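Local coordinates for protein organophosphorus hydrolase (Pseudomonas pseudoalcaligenes, PDB 4LE6) that probably hydrolyses organophosphate triesters, as a two-zinc enzyme of the metallo-beta-lactamase superfamily, at residues E282-K287 with G301-E306. Sequence-based numbering, arbitrary orientation. Where two conformers were deposited one is given.
Sequences EAATDK and GHVRKE
Val303 straddles two alanines near the C-terminal end of helix 269-286. With CG1 anti to its backbone N (chi1 -177°), the two methyls part: CG2 meets Ala283 CB at 3.9 Å, while CG1 lies 4.1 Å from Ala284 CB. Ala284 also brings its CA-H to the strand backbone, CA 3.4 Å from Val303 O, and its methyl continues along the strand to the backbone N and CB of Lys305. One residue earlier in the strand, the His302 ring turns its CD2 edge to the helix terminus and meets Lys287 O in the ring plane, 3.5 Å from CD2.

Three waters bridge the segments, two of them from backbone to backbone. One accepts from Val303 N at 2.8 Å and can donate to Ala283 O; another donates to both Ala284 O and Val303 O, 2.6 Å from each oxygen. The third links Lys287 O with the imidazole NE2 of His302.

The helix and strand segments are nearly perpendicular, at 93°, the helix lying against a mixed sheet of the αβ/βα sandwich. Val290, on the neighbouring strand, packs on both Ala283 and Val303. Across the dimer interface, Phe78 of the second subunit stacks on His302, and Arg76 O of that subunit accepts from Arg304 NH1. Just past the strand, Glu306 OE2 is held side-on by Arg304 NE and NH2, a salt bridge.

Small alanine methyls thus let the helix lie close to the strand, while water couples the carbonyls of Ala283 and Ala284 to the strand's peptide groups and that of Lys287 to the His302 imidazole.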
loop_
_atom_site.group_PDB
_atom_site.type_symbol
_atom_site.label_atom_id
_atom_site.label_comp_id
_atom_site.label_asym_id
_atom_site.label_seq_id
_atom_site.Cartn_x
_atom_site.Cartn_y
_atom_site.Cartn_z
ATOM N N GLU A 282 -17.584 14.810 5.962
ATOM C CA GLU A 282 -17.747 15.194 4.556
ATOM C C GLU A 282 -17.083 14.207 3.588
ATOM O O GLU A 282 -17.664 13.832 2.563
ATOM C CB GLU A 282 -17.168 16.604 4.335
ATOM C CG GLU A 282 -16.931 16.989 2.888
ATOM C CD GLU A 282 -16.471 18.433 2.738
ATOM O OE1 GLU A 282 -16.069 19.045 3.756
ATOM O OE2 GLU A 282 -16.516 18.954 1.601
ATOM N N ALA A 283 -15.857 13.809 3.892
ATOM C CA ALA A 283 -15.146 12.860 3.039
ATOM C C ALA A 283 -15.916 11.542 2.966
ATOM O O ALA A 283 -16.033 10.933 1.893
ATOM C CB ALA A 283 -13.756 12.609 3.583
ATOM N N ALA A 284 -16.438 11.091 4.104
ATOM C CA ALA A 284 -17.191 9.830 4.126
ATOM C C ALA A 284 -18.500 9.959 3.346
ATOM O O ALA A 284 -18.873 9.071 2.566
ATOM C CB ALA A 284 -17.488 9.394 5.568
ATOM N N THR A 285 -19.208 11.062 3.573
ATOM C CA THR A 285 -20.487 11.285 2.903
ATOM C C THR A 285 -20.365 11.421 1.382
ATOM O O THR A 285 -21.129 10.815 0.633
ATOM C CB THR A 285 -21.140 12.560 3.445
ATOM O OG1 THR A 285 -21.576 12.312 4.784
ATOM C CG2 THR A 285 -22.321 12.993 2.573
ATOM N N ASP A 286 -19.426 12.242 0.932
ATOM C CA ASP A 286 -19.246 12.516 -0.494
ATOM C C ASP A 286 -18.314 11.490 -1.172
ATOM O O ASP A 286 -18.021 11.618 -2.355
ATOM C CB ASP A 286 -18.664 13.927 -0.683
ATOM C CG ASP A 286 -19.582 15.030 -0.148
ATOM O OD1 ASP A 286 -20.817 14.847 -0.133
ATOM O OD2 ASP A 286 -19.062 16.095 0.257
ATOM N N LYS A 287 -17.864 10.485 -0.422
ATOM C CA LYS A 287 -16.996 9.417 -0.953
ATOM C C LYS A 287 -15.811 9.947 -1.762
ATOM O O LYS A 287 -15.441 9.387 -2.795
ATOM C CB LYS A 287 -17.803 8.462 -1.839
ATOM C CG LYS A 287 -18.939 7.737 -1.132
ATOM C CD LYS A 287 -19.661 6.826 -2.107
ATOM C CE LYS A 287 -20.761 6.023 -1.446
ATOM N NZ LYS A 287 -21.338 5.049 -2.416
ATOM N N GLY A 301 -6.726 7.152 -0.509
ATOM C CA GLY A 301 -7.787 6.234 -0.171
ATOM C C GLY A 301 -9.084 6.942 0.129
ATOM O O GLY A 301 -9.241 8.105 -0.220
ATOM N N HIS A 302 -10.006 6.230 0.777
ATOM C CA HIS A 302 -11.313 6.778 1.109
ATOM C C HIS A 302 -11.559 6.631 2.586
ATOM O O HIS A 302 -10.923 5.818 3.262
ATOM C CB HIS A 302 -12.438 6.044 0.382
ATOM C CG HIS A 302 -12.406 6.194 -1.102
ATOM N ND1 HIS A 302 -11.624 5.400 -1.912
ATOM C CD2 HIS A 302 -13.064 7.041 -1.927
ATOM C CE1 HIS A 302 -11.805 5.749 -3.173
ATOM N NE2 HIS A 302 -12.672 6.747 -3.209
ATOM N N VAL A 303 -12.498 7.432 3.072
ATOM C CA VAL A 303 -12.963 7.365 4.449
ATOM C C VAL A 303 -14.337 6.721 4.476
ATOM O O VAL A 303 -15.229 7.132 3.732
ATOM C CB VAL A 303 -13.117 8.779 5.046
ATOM C CG1 VAL A 303 -13.533 8.695 6.514
ATOM C CG2 VAL A 303 -11.834 9.544 4.906
ATOM N N ARG A 304 -14.506 5.741 5.360
ATOM C CA ARG A 304 -15.770 5.053 5.538
ATOM C C ARG A 304 -16.292 5.359 6.930
ATOM O O ARG A 304 -15.532 5.378 7.905
ATOM C CB ARG A 304 -15.568 3.543 5.391
ATOM C CG ARG A 304 -16.805 2.692 5.658
ATOM C CD ARG A 304 -16.523 1.190 5.431
ATOM N NE ARG A 304 -15.759 0.603 6.533
ATOM C CZ ARG A 304 -14.634 -0.103 6.415
ATOM N NH1 ARG A 304 -14.092 -0.366 5.238
ATOM N NH2 ARG A 304 -14.051 -0.561 7.508
ATOM N N LYS A 305 -17.593 5.595 7.026
ATOM C CA LYS A 305 -18.203 5.811 8.317
ATOM C C LYS A 305 -18.485 4.460 8.973
ATOM O O LYS A 305 -19.001 3.551 8.336
ATOM C CB LYS A 305 -19.499 6.606 8.179
ATOM C CG LYS A 305 -20.053 7.046 9.522
ATOM C CD LYS A 305 -21.400 7.734 9.402
ATOM C CE LYS A 305 -21.901 8.166 10.764
ATOM N NZ LYS A 305 -22.090 6.991 11.664
ATOM N N GLU A 306 -18.113 4.333 10.245
ATOM C CA GLU A 306 -18.405 3.144 11.038
ATOM C C GLU A 306 -19.528 3.487 12.016
ATOM O O GLU A 306 -19.936 4.638 12.089
ATOM C CB GLU A 306 -17.161 2.714 11.803
ATOM C CG GLU A 306 -16.042 2.183 10.915
ATOM C CD GLU A 306 -16.334 0.795 10.370
ATOM O OE1 GLU A 306 -16.873 -0.057 11.115
ATOM O OE2 GLU A 306 -16.033 0.547 9.184
HETATM O O HOH W 1 -13.985 8.985 1.281
HETATM O O HOH W 2 -17.404 6.978 2.375
HETATM O O HOH W 3 -14.434 7.668 -5.235
#